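PDB 5GXX: glucanase from Clostridium thermocellum, which probably hydrolyses internal beta-1,4-glucosidic bonds of cellulose as a family 9 endoglucanase of the cellulosome. Local coordinates for residues A14-E19 with W29-W34. The protein carries 1 engineered substitution. Sequence-based numbering, arbitrary orientation.
Sequences AIYFYE and WNRVEW
A salt bridge between buried Glu19 and partly exposed Arg31 ties the C-terminal part of helix 7-20 to the loop that follows it. Arg31 comes side-on, with NE meeting OE1 of the carboxylate and NH2 meeting OE2. Arg31 NE reaches Glu19 OE1 at 3.0 Å in a nearly straight bond (165°), and also makes a weak bond to OE2. Arg31 NH2 lies 2.7 Å from Glu19 OE2, which it meets from above the carboxylate plane. The planes of the two flat groups stand 41° apart. Glu19 OE1 also accepts from the backbone N of Arg31 at 3.0 Å, so the carboxylate holds both the main chain and the side chain of this residue. A bend at chi3 (-74°) turns the arginine back to the acid. Asn91 of helix 85-101 gives Glu19 OE2 a further bond.

Tyr16 CD2 sits over one face of the guanidinium, with the ring plane steeply inclined to it. Val32 CG2 packs against Tyr16 CZ and Glu19 CB. A water links Tyr16 OH (2.7 Å) to Trp34 NE1 (2.9 Å). Trp29 presents the edge of its ring to Glu19 OE2.

Asn30 ND2 bonds to Glu19 O at 3.1 Å and to Gln22 OE1, while its OD1 accepts from Val32 N. This last bond makes an Asx turn in the loop after helix 7-20, within the (alpha/alpha)6 barrel known for family 9 catalytic domains.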
ATOM      1  N   ALA A  14      13.228 -19.844  40.238  1.00 11.61           N
ATOM      2  CA  ALA A  14      12.036 -19.049  40.522  1.00 10.74           C
ATOM      3  C   ALA A  14      12.362 -17.611  40.924  1.00 11.18           C
ATOM      4  O   ALA A  14      11.605 -16.699  40.591  1.00 13.82           O
ATOM      5  CB  ALA A  14      11.126 -19.748  41.549  1.00 12.32           C
ATOM      6  N   ILE A  15      13.521 -17.416  41.550  1.00 11.13           N
ATOM      7  CA  ILE A  15      14.006 -16.077  41.882  1.00 11.97           C
ATOM      8  C   ILE A  15      14.551 -15.339  40.666  1.00 11.74           C
ATOM      9  O   ILE A  15      14.275 -14.143  40.481  1.00 13.22           O
ATOM     10  CB  ILE A  15      15.087 -16.158  42.981  1.00 10.95           C
ATOM     11  CG1 ILE A  15      14.475 -16.734  44.260  1.00 11.78           C
ATOM     12  CG2 ILE A  15      15.689 -14.765  43.268  1.00 12.61           C
ATOM     13  CD1 ILE A  15      15.543 -17.238  45.240  1.00 12.21           C
ATOM     14  N   TYR A  16      15.337 -16.069  39.875  1.00 11.43           N
ATOM     15  CA  TYR A  16      15.954 -15.551  38.647  1.00 10.80           C
ATOM     16  C   TYR A  16      14.892 -15.004  37.712  1.00 10.97           C
ATOM     17  O   TYR A  16      15.144 -14.025  37.008  1.00 12.13           O
ATOM     18  CB  TYR A  16      16.776 -16.665  37.975  1.00 12.02           C
ATOM     19  CG  TYR A  16      17.338 -16.358  36.604  1.00 11.66           C
ATOM     20  CD1 TYR A  16      16.609 -16.637  35.436  1.00 11.33           C
ATOM     21  CD2 TYR A  16      18.613 -15.808  36.463  1.00 10.09           C
ATOM     22  CE1 TYR A  16      17.134 -16.401  34.184  1.00 12.11           C
ATOM     23  CE2 TYR A  16      19.178 -15.590  35.194  1.00 11.32           C
ATOM     24  CZ  TYR A  16      18.421 -15.885  34.074  1.00 12.45           C
ATOM     25  OH  TYR A  16      18.922 -15.666  32.822  1.00 14.54           O
ATOM     26  N   PHE A  17      13.710 -15.628  37.699  1.00 11.47           N
ATOM     27  CA  PHE A  17      12.591 -15.062  36.941  1.00 11.34           C
ATOM     28  C   PHE A  17      12.442 -13.552  37.142  1.00 10.97           C
ATOM     29  O   PHE A  17      12.275 -12.824  36.154  1.00 10.50           O
ATOM     30  CB  PHE A  17      11.289 -15.817  37.260  1.00  9.74           C
ATOM     31  CG  PHE A  17      10.054 -15.135  36.725  1.00 11.59           C
ATOM     32  CD1 PHE A  17       9.716 -15.186  35.379  1.00 11.45           C
ATOM     33  CD2 PHE A  17       9.229 -14.436  37.588  1.00 10.47           C
ATOM     34  CE1 PHE A  17       8.568 -14.559  34.883  1.00 12.31           C
ATOM     35  CE2 PHE A  17       8.040 -13.832  37.123  1.00 15.20           C
ATOM     36  CZ  PHE A  17       7.719 -13.869  35.764  1.00  9.28           C
ATOM     37  N   TYR A  18      12.499 -13.087  38.392  1.00 10.98           N
ATOM     38  CA  TYR A  18      12.309 -11.653  38.631  1.00 11.28           C
ATOM     39  C   TYR A  18      13.369 -10.794  37.948  1.00 12.36           C
ATOM     40  O   TYR A  18      13.079  -9.667  37.531  1.00 12.63           O
ATOM     41  CB  TYR A  18      12.200 -11.348  40.121  1.00 11.83           C
ATOM     42  CG  TYR A  18      10.913 -11.901  40.681  1.00 11.44           C
ATOM     43  CD1 TYR A  18       9.719 -11.193  40.547  1.00  9.17           C
ATOM     44  CD2 TYR A  18      10.875 -13.161  41.284  1.00 10.54           C
ATOM     45  CE1 TYR A  18       8.522 -11.722  41.001  1.00  9.54           C
ATOM     46  CE2 TYR A  18       9.684 -13.691  41.761  1.00 10.84           C
ATOM     47  CZ  TYR A  18       8.515 -12.966  41.612  1.00 12.47           C
ATOM     48  OH  TYR A  18       7.325 -13.449  42.104  1.00 11.28           O
ATOM     49  N   GLU A  19      14.591 -11.300  37.782  1.00 10.67           N
ATOM     50  CA  GLU A  19      15.600 -10.539  37.031  1.00 11.21           C
ATOM     51  C   GLU A  19      15.254 -10.413  35.546  1.00 11.81           C
ATOM     52  O   GLU A  19      15.615  -9.440  34.877  1.00 13.13           O
ATOM     53  CB  GLU A  19      16.981 -11.169  37.204  1.00 11.71           C
ATOM     54  CG  GLU A  19      17.460 -10.967  38.632  1.00 15.11           C
ATOM     55  CD  GLU A  19      18.760 -11.687  38.977  1.00 13.14           C
ATOM     56  OE1 GLU A  19      19.671 -11.776  38.143  1.00 13.78           O
ATOM     57  OE2 GLU A  19      18.842 -12.158  40.123  1.00 16.32           O
ATOM     58  N   TRP A  29      24.131  -6.411  39.030  1.00 15.95           N
ATOM     59  CA  TRP A  29      24.135  -7.834  39.288  1.00 15.29           C
ATOM     60  C   TRP A  29      23.098  -8.632  38.489  1.00 14.77           C
ATOM     61  O   TRP A  29      22.966  -9.832  38.701  1.00 15.28           O
ATOM     62  CB  TRP A  29      23.959  -8.099  40.788  1.00 16.48           C
ATOM     63  CG  TRP A  29      22.833  -7.317  41.440  1.00 14.33           C
ATOM     64  CD1 TRP A  29      22.972  -6.173  42.183  1.00 17.02           C
ATOM     65  CD2 TRP A  29      21.417  -7.600  41.412  1.00 14.40           C
ATOM     66  NE1 TRP A  29      21.752  -5.745  42.631  1.00 14.71           N
ATOM     67  CE2 TRP A  29      20.777  -6.597  42.178  1.00 13.64           C
ATOM     68  CE3 TRP A  29      20.631  -8.606  40.836  1.00 15.34           C
ATOM     69  CZ2 TRP A  29      19.387  -6.564  42.362  1.00 15.12           C
ATOM     70  CZ3 TRP A  29      19.245  -8.590  41.050  1.00 15.84           C
ATOM     71  CH2 TRP A  29      18.647  -7.568  41.798  1.00 15.77           C
ATOM     72  N   ASN A  30      22.356  -7.984  37.593  1.00 14.61           N
ATOM     73  CA  ASN A  30      21.399  -8.718  36.761  1.00 13.66           C
ATOM     74  C   ASN A  30      22.111  -9.817  35.963  1.00 14.53           C
ATOM     75  O   ASN A  30      23.111  -9.540  35.289  1.00 14.28           O
ATOM     76  CB  ASN A  30      20.755  -7.738  35.780  1.00 13.12           C
ATOM     77  CG  ASN A  30      19.710  -8.396  34.899  1.00 13.52           C
ATOM     78  OD1 ASN A  30      20.046  -8.974  33.876  1.00 13.88           O
ATOM     79  ND2 ASN A  30      18.442  -8.294  35.282  1.00 14.86           N
ATOM     80  N   ARG A  31      21.575 -11.036  35.992  1.00 12.83           N
ATOM     81  CA  ARG A  31      22.262 -12.202  35.455  1.00 13.78           C
ATOM     82  C   ARG A  31      21.720 -12.634  34.101  1.00 13.31           C
ATOM     83  O   ARG A  31      22.072 -13.708  33.611  1.00 16.35           O
ATOM     84  CB  ARG A  31      22.108 -13.380  36.417  1.00 13.87           C
ATOM     85  CG  ARG A  31      22.811 -13.212  37.763  1.00 12.91           C
ATOM     86  CD  ARG A  31      22.411 -14.333  38.702  1.00 12.73           C
ATOM     87  NE  ARG A  31      21.049 -14.196  39.224  1.00 13.61           N
ATOM     88  CZ  ARG A  31      20.424 -15.122  39.941  1.00 11.99           C
ATOM     89  NH1 ARG A  31      21.013 -16.289  40.198  1.00 17.62           N
ATOM     90  NH2 ARG A  31      19.196 -14.870  40.380  1.00 14.01           N
ATOM     91  N   VAL A  32      20.906 -11.785  33.479  1.00 13.86           N
ATOM     92  CA  VAL A  32      20.154 -12.186  32.293  1.00 14.28           C
ATOM     93  C   VAL A  32      20.789 -11.589  31.037  1.00 13.65           C
ATOM     94  O   VAL A  32      20.668 -10.391  30.797  1.00 14.33           O
ATOM     95  CB  VAL A  32      18.681 -11.773  32.403  1.00 13.55           C
ATOM     96  CG1 VAL A  32      17.875 -12.453  31.298  1.00 12.00           C
ATOM     97  CG2 VAL A  32      18.090 -12.157  33.772  1.00 14.04           C
ATOM     98  N   GLU A  33      21.453 -12.421  30.235  1.00 15.23           N
ATOM     99  CA  GLU A  33      22.290 -11.947  29.131  1.00 15.34           C
ATOM    100  C   GLU A  33      21.451 -11.301  28.047  1.00 15.52           C
ATOM    101  O   GLU A  33      21.951 -10.434  27.321  1.00 16.62           O
ATOM    102  CB  GLU A  33      23.120 -13.093  28.531  1.00 15.81           C
ATOM    103  CG  GLU A  33      22.292 -14.190  27.896  1.00 16.09           C
ATOM    104  CD  GLU A  33      23.164 -15.243  27.245  1.00 21.45           C
ATOM    105  OE1 GLU A  33      24.070 -14.857  26.471  1.00 27.48           O
ATOM    106  OE2 GLU A  33      22.949 -16.444  27.497  1.00 18.85           O
ATOM    107  N   TRP A  34      20.188 -11.709  27.956  1.00 13.83           N
ATOM    108  CA  TRP A  34      19.270 -11.159  26.953  1.00 14.08           C
ATOM    109  C   TRP A  34      18.406 -10.011  27.472  1.00 13.11           C
ATOM    110  O   TRP A  34      17.411  -9.651  26.825  1.00 14.26           O
ATOM    111  CB  TRP A  34      18.378 -12.270  26.403  1.00 11.74           C
ATOM    112  CG  TRP A  34      17.733 -13.166  27.436  1.00 13.14           C
ATOM    113  CD1 TRP A  34      18.279 -14.280  28.016  1.00 13.53           C
ATOM    114  CD2 TRP A  34      16.420 -13.020  28.002  1.00 12.21           C
ATOM    115  NE1 TRP A  34      17.380 -14.841  28.895  1.00 12.23           N
ATOM    116  CE2 TRP A  34      16.226 -14.104  28.890  1.00 12.30           C
ATOM    117  CE3 TRP A  34      15.374 -12.105  27.812  1.00 13.31           C
ATOM    118  CZ2 TRP A  34      15.041 -14.282  29.609  1.00 14.38           C
ATOM    119  CZ3 TRP A  34      14.185 -12.286  28.528  1.00 13.39           C
ATOM    120  CH2 TRP A  34      14.037 -13.366  29.420  1.00 13.35           C
TER
HETATM  121  O   HOH W   1      17.801 -17.003  30.749  1.00 13.84           O